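Local atomic coordinates of putative ABC transporter, periplasmic binding protein, amino acid (PDB entry 2YJP), a protein that probably serves as the periplasmic solute receptor of an ABC transporter, binding L-cysteine in the cleft between its two lobes. Residues A[120-125]-A[239-244]; A[136-141]-A[249-254]. The protein carries 1 engineered substitution. All blocks are in the same frame, centred on the assembly; numbering follows the deposited sequence.

Contact 1. Residues A[120-125]-A[239-244]. With CYS (cysteine), chain D.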
loop_
_atom_site.group_PDB
_atom_site.type_symbol
_atom_site.label_atom_id
_atom_site.label_comp_id
_atom_site.label_asym_id
_atom_site.label_seq_id
_atom_site.Cartn_x
_atom_site.Cartn_y
_atom_site.Cartn_z
ATOM N N LEU A 120 3.938 7.824 11.717
ATOM C CA LEU A 120 4.015 6.490 11.244
ATOM C C LEU A 120 3.326 6.437 9.880
ATOM O O LEU A 120 2.315 7.113 9.657
ATOM C CB LEU A 120 3.309 5.567 12.236
ATOM C CG LEU A 120 3.178 4.113 11.842
ATOM C CD1 LEU A 120 4.430 3.399 11.968
ATOM C CD2 LEU A 120 2.353 3.411 12.823
ATOM N N ILE A 121 3.896 5.646 8.973
ATOM C CA ILE A 121 3.280 5.430 7.660
ATOM C C ILE A 121 2.749 4.036 7.644
ATOM O O ILE A 121 3.517 3.088 7.891
ATOM C CB ILE A 121 4.266 5.578 6.488
ATOM C CG1 ILE A 121 4.666 7.043 6.350
ATOM C CG2 ILE A 121 3.680 4.931 5.189
ATOM C CD1 ILE A 121 3.489 7.976 5.896
ATOM N N LEU A 122 1.441 3.921 7.373
ATOM C CA LEU A 122 0.824 2.627 7.090
ATOM C C LEU A 122 0.082 2.780 5.757
ATOM O O LEU A 122 -1.005 2.209 5.577
ATOM C CB LEU A 122 -0.114 2.237 8.231
ATOM C CG LEU A 122 0.617 1.494 9.380
ATOM C CD1 LEU A 122 -0.217 1.260 10.580
ATOM C CD2 LEU A 122 1.224 0.114 8.897
ATOM N N ALA A 123 0.631 3.560 4.831
ATOM C CA ALA A 123 0.050 3.660 3.505
ATOM C C ALA A 123 0.642 2.557 2.621
ATOM O O ALA A 123 1.507 2.807 1.778
ATOM C CB ALA A 123 0.269 5.049 2.886
ATOM N N ASN A 124 0.142 1.333 2.841
ATOM C CA ASN A 124 0.538 0.113 2.112
ATOM C C ASN A 124 1.923 0.177 1.431
ATOM O O ASN A 124 2.037 0.033 0.197
ATOM C CB ASN A 124 -0.593 -0.269 1.110
ATOM C CG ASN A 124 -0.702 -1.766 0.899
ATOM O OD1 ASN A 124 -0.652 -2.262 -0.242
ATOM N ND2 ASN A 124 -0.862 -2.513 2.013
ATOM N N PHE A 125 2.967 0.237 2.254
ATOM C CA PHE A 125 4.261 0.767 1.879
ATOM C C PHE A 125 5.327 -0.304 1.652
ATOM O O PHE A 125 5.781 -0.993 2.606
ATOM C CB PHE A 125 4.719 1.742 2.982
ATOM C CG PHE A 125 5.746 2.747 2.552
ATOM C CD1 PHE A 125 5.933 3.086 1.223
ATOM C CD2 PHE A 125 6.520 3.395 3.526
ATOM C CE1 PHE A 125 6.897 4.053 0.877
ATOM C CE2 PHE A 125 7.460 4.341 3.198
ATOM C CZ PHE A 125 7.641 4.685 1.891
ATOM N N ILE A 239 5.692 -5.451 2.489
ATOM C CA ILE A 239 5.036 -4.223 2.878
ATOM C C ILE A 239 5.139 -4.075 4.423
ATOM O O ILE A 239 4.918 -5.019 5.172
ATOM C CB ILE A 239 3.563 -4.235 2.416
ATOM C CG1 ILE A 239 3.547 -3.915 0.920
ATOM C CG2 ILE A 239 2.748 -3.232 3.207
ATOM C CD1 ILE A 239 2.203 -4.127 0.276
ATOM N N ALA A 240 5.473 -2.880 4.891
ATOM C CA ALA A 240 5.900 -2.712 6.291
ATOM C C ALA A 240 5.525 -1.340 6.735
ATOM O O ALA A 240 5.405 -0.497 5.892
ATOM C CB ALA A 240 7.410 -2.892 6.419
ATOM N N PRO A 241 5.333 -1.119 8.055
ATOM C CA PRO A 241 5.153 0.254 8.549
ATOM C C PRO A 241 6.462 1.009 8.436
ATOM O O PRO A 241 7.533 0.388 8.395
ATOM C CB PRO A 241 4.833 0.071 10.031
ATOM C CG PRO A 241 4.557 -1.462 10.235
ATOM C CD PRO A 241 5.375 -2.111 9.145
ATOM N N ALA A 242 6.410 2.343 8.408
ATOM C CA ALA A 242 7.660 3.126 8.374
ATOM C C ALA A 242 7.613 4.293 9.352
ATOM O O ALA A 242 6.574 4.962 9.451
ATOM C CB ALA A 242 7.969 3.617 6.980
ATOM N N VAL A 243 8.732 4.515 10.062
ATOM C CA VAL A 243 8.863 5.673 10.949
ATOM C C VAL A 243 9.975 6.548 10.403
ATOM O O VAL A 243 10.715 6.109 9.522
ATOM C CB VAL A 243 9.176 5.281 12.397
ATOM C CG1 VAL A 243 8.043 4.465 12.979
ATOM C CG2 VAL A 243 10.532 4.523 12.491
ATOM N N GLN A 244 10.080 7.766 10.933
ATOM C CA GLN A 244 11.178 8.692 10.615
ATOM C C GLN A 244 12.503 8.005 10.838
ATOM O O GLN A 244 12.671 7.291 11.837
ATOM C CB GLN A 244 11.105 9.927 11.506
ATOM C CG GLN A 244 11.976 11.094 11.102
ATOM C CD GLN A 244 11.746 12.321 12.016
ATOM O OE1 GLN A 244 12.230 12.341 13.132
ATOM N NE2 GLN A 244 10.991 13.325 11.540
HETATM N N CYS D . 2.969 -0.837 -2.101
HETATM C CA CYS D . 3.453 -0.100 -3.292
HETATM C C CYS D . 4.425 1.000 -2.863
HETATM O O CYS D . 4.736 1.109 -1.638
HETATM C CB CYS D . 2.310 0.542 -4.065
HETATM S SG CYS D . 1.278 1.657 -3.098
HETATM O OXT CYS D . 4.896 1.743 -3.729
HETATM O O HOH W 1 2.712 0.181 5.141
#
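Leu122 lays its CD2 branch along the ring of Pro241, with CD2 3.8 Å from Pro241 CB. Leu120 runs alongside the same proline: with CG trans to the backbone N (chi1 175°), its CD1 reaches Pro241 CB and also meets Val243 CG1, at 3.9 Å. Helix 248-264 covers this side, Val254 touching both Leu120 and Pro241. On the other face, Ile121 CB stands 4.2 Å from Ala242 CB, and the Phe125 ring comes to that same methyl edge-on, CD2 lying 3.8 Å from Ala242 CB with the methyl in the ring plane. Between the faces, Ile121 and Ala242 form an antiparallel hydrogen-bonded pair, Ile121 N to Ala242 O at 2.8 Å and the return bond from Ala242 N. This is the point where strand 237-244, back from the other lobe, joins strand 120-121 antiparallel to an otherwise parallel sheet, as in type II periplasmic binding proteins. Beyond it the chains part, and a water bridges Phe125 N to Ala240 O before Ala240 N reaches Phe125 O at 3.0 Å. Toward the pocket, the Ile239 side chain slants across the amide of Asn124. Ile239 CD1, ending an extended side chain (chi2 170°), comes to 3.4 Å from Asn124 OD1, while Lys65 bonds that oxygen and ND2 donates to Asp81 OD1, which fixes the amide's rotation. Past the inverse gamma turn centred on Ala123, Asn124 O accepts a hydrogen bond from the bound cysteine's ammonium, and another edge of the Phe125 ring meets the ligand's carboxylate oxygen.

Contact 2. Residues A[136-141]-A[249-254]; sequences DFADPY and DLLNWV
Leu251 and Val254 both send their side chains off the helix trans to the backbone N, CG of Leu251 at chi1 180° and CG1 of Val254 at -178°, and the two branches converge on Ala138. They sit three residues apart, on neighbouring turns of helix 248-264, the helix that follows the returning strand 237-244 and packs against the sheet of its lobe in this type II binding-protein fold. Ala138 comes just after strand 135-137, the edge partner of that returning strand, and its methyl is directed at the helix. Leu251 does most of the covering. Its CD1 rests against the peptide that joins Phe137 to Ala138, 3.5 Å from both Phe137 O and Ala138 N, and lies 3.8 Å from the Ala138 methyl. Its other branch reaches back along the strand, where CD2 is a loose 4.2 Å from Asp136 CB. Only the aliphatic root of that aspartate takes part. Its carboxylate is turned to the turn between strand and helix, where OD2 accepts a hydrogen bond from the backbone N of Gly246. Phe137, by contrast, points away from the helix, and its ring meets that of Phe125 nearer the cysteine pocket. No hydrogen bond joins the two segments: the junction is made by methyls against methyl and backbone. Polar ties begin at the next residue of the helix, Asn255, whose OD1 accepts a hydrogen bond from Asp139 N, and recur at Lys262, whose NZ bonds Pro140 O. At the alanine methyl the packing is tight: Val254 CG1 is 3.5 Å from Ala138 CB, closer than two methyl carbons usually approach.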
loop_
_atom_site.group_PDB
_atom_site.type_symbol
_atom_site.label_atom_id
_atom_site.label_comp_id
_atom_site.label_asym_id
_atom_site.label_seq_id
_atom_site.Cartn_x
_atom_site.Cartn_y
_atom_site.Cartn_z
ATOM N N ASP A 136 12.847 4.512 8.349
ATOM C CA ASP A 136 13.060 3.197 8.930
ATOM C C ASP A 136 11.796 2.348 8.869
ATOM O O ASP A 136 10.701 2.759 9.335
ATOM C CB ASP A 136 13.590 3.245 10.368
ATOM C CG ASP A 136 15.055 3.743 10.482
ATOM O OD1 ASP A 136 15.954 3.323 9.698
ATOM O OD2 ASP A 136 15.321 4.522 11.430
ATOM N N PHE A 137 11.955 1.138 8.322
ATOM C CA PHE A 137 10.861 0.172 8.211
ATOM C C PHE A 137 10.823 -0.758 9.404
ATOM O O PHE A 137 11.849 -1.355 9.761
ATOM C CB PHE A 137 11.030 -0.655 6.955
ATOM C CG PHE A 137 10.685 0.102 5.693
ATOM C CD1 PHE A 137 9.336 0.263 5.290
ATOM C CD2 PHE A 137 11.707 0.636 4.882
ATOM C CE1 PHE A 137 9.029 0.942 4.095
ATOM C CE2 PHE A 137 11.398 1.313 3.708
ATOM C CZ PHE A 137 10.071 1.470 3.304
ATOM N N ALA A 138 9.643 -0.868 10.026
ATOM C CA ALA A 138 9.419 -1.932 11.029
ATOM C C ALA A 138 9.222 -3.282 10.375
ATOM O O ALA A 138 9.213 -3.375 9.176
ATOM C CB ALA A 138 8.221 -1.598 11.886
ATOM N N ASP A 139 9.038 -4.316 11.171
ATOM C CA ASP A 139 8.669 -5.633 10.696
ATOM C C ASP A 139 7.547 -5.612 9.711
ATOM O O ASP A 139 6.501 -5.052 10.013
ATOM C CB ASP A 139 8.140 -6.479 11.848
ATOM C CG ASP A 139 9.222 -6.993 12.737
ATOM O OD1 ASP A 139 10.412 -6.617 12.535
ATOM O OD2 ASP A 139 8.863 -7.775 13.646
ATOM N N PRO A 140 7.733 -6.330 8.585
ATOM C CA PRO A 140 6.704 -6.430 7.533
ATOM C C PRO A 140 5.471 -7.140 8.036
ATOM O O PRO A 140 5.581 -8.042 8.910
ATOM C CB PRO A 140 7.360 -7.240 6.423
ATOM C CG PRO A 140 8.649 -7.751 6.962
ATOM C CD PRO A 140 8.921 -7.152 8.332
ATOM N N TYR A 141 4.313 -6.733 7.497
ATOM C CA TYR A 141 3.066 -7.437 7.740
ATOM C C TYR A 141 2.455 -8.111 6.509
ATOM O O TYR A 141 1.636 -9.019 6.655
ATOM C CB TYR A 141 2.041 -6.535 8.444
ATOM C CG TYR A 141 1.700 -5.287 7.725
ATOM C CD1 TYR A 141 2.426 -4.129 7.964
ATOM C CD2 TYR A 141 0.633 -5.225 6.812
ATOM C CE1 TYR A 141 2.135 -2.964 7.336
ATOM C CE2 TYR A 141 0.299 -4.012 6.171
ATOM C CZ TYR A 141 1.085 -2.887 6.433
ATOM O OH TYR A 141 0.823 -1.662 5.833
ATOM N N ASP A 249 13.057 4.462 18.963
ATOM C CA ASP A 249 12.099 4.257 20.023
ATOM C C ASP A 249 10.730 3.773 19.492
ATOM O O ASP A 249 10.194 2.764 19.997
ATOM C CB ASP A 249 11.970 5.511 20.895
ATOM C CG ASP A 249 11.150 5.264 22.110
ATOM O OD1 ASP A 249 11.578 4.504 23.012
ATOM O OD2 ASP A 249 10.055 5.827 22.182
ATOM N N LEU A 250 10.182 4.478 18.496
ATOM C CA LEU A 250 8.899 4.096 17.901
ATOM C C LEU A 250 9.020 2.838 17.022
ATOM O O LEU A 250 8.115 1.986 17.010
ATOM C CB LEU A 250 8.297 5.230 17.082
ATOM C CG LEU A 250 6.805 5.035 16.665
ATOM C CD1 LEU A 250 5.804 4.799 17.826
ATOM C CD2 LEU A 250 6.344 6.191 15.793
ATOM N N LEU A 251 10.146 2.752 16.300
ATOM C CA LEU A 251 10.502 1.590 15.530
ATOM C C LEU A 251 10.463 0.329 16.397
ATOM O O LEU A 251 9.837 -0.677 16.023
ATOM C CB LEU A 251 11.897 1.759 14.895
ATOM C CG LEU A 251 12.322 0.552 14.067
ATOM C CD1 LEU A 251 11.352 0.393 12.790
ATOM C CD2 LEU A 251 13.831 0.617 13.633
ATOM N N ASN A 252 11.172 0.374 17.537
ATOM C CA ASN A 252 11.242 -0.790 18.390
ATOM C C ASN A 252 9.857 -1.219 18.942
ATOM O O ASN A 252 9.526 -2.422 18.962
ATOM C CB ASN A 252 12.224 -0.562 19.528
ATOM C CG ASN A 252 12.268 -1.729 20.453
ATOM O OD1 ASN A 252 12.468 -2.878 20.022
ATOM N ND2 ASN A 252 12.037 -1.471 21.712
ATOM N N TRP A 253 9.046 -0.226 19.331
ATOM C CA TRP A 253 7.677 -0.472 19.761
ATOM C C TRP A 253 6.788 -1.052 18.672
ATOM O O TRP A 253 6.072 -2.027 18.930
ATOM C CB TRP A 253 7.046 0.811 20.282
ATOM C CG TRP A 253 5.751 0.549 20.911
ATOM C CD1 TRP A 253 5.521 0.084 22.178
ATOM C CD2 TRP A 253 4.480 0.686 20.295
ATOM N NE1 TRP A 253 4.164 -0.035 22.386
ATOM C CE2 TRP A 253 3.509 0.331 21.247
ATOM C CE3 TRP A 253 4.063 1.113 19.033
ATOM C CZ2 TRP A 253 2.139 0.354 20.961
ATOM C CZ3 TRP A 253 2.713 1.136 18.753
ATOM C CH2 TRP A 253 1.768 0.756 19.701
ATOM N N VAL A 254 6.847 -0.471 17.464
ATOM C CA VAL A 254 6.146 -1.006 16.278
ATOM C C VAL A 254 6.507 -2.466 15.966
ATOM O O VAL A 254 5.611 -3.297 15.761
ATOM C CB VAL A 254 6.250 -0.088 15.019
ATOM C CG1 VAL A 254 5.466 -0.676 13.816
ATOM C CG2 VAL A 254 5.620 1.277 15.298
#

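Contact 1 is wholly buried and reaches the cysteine pocket through Asn124 and Phe125, whereas contact 2 is partly buried and lies where the chain leaves strand 135-137 and meets helix 248-264, its centre about 16 Å from that of the chain against 9 Å for contact 1. Strand 237-244 joins them: its one edge pairs with 120-121, and its other with 136-138 through backbone hydrogen bonds of Val243 with Asp136 and Pro241 with Ala138. Helix 248-264, next in the chain, packs on both through Val254. Their chemistry differs accordingly: backbone hydrogen bonds, a water and the ligand besides apolar side chains in contact 1; methyl packing on side chain and backbone, with no hydrogen bond across, in contact 2.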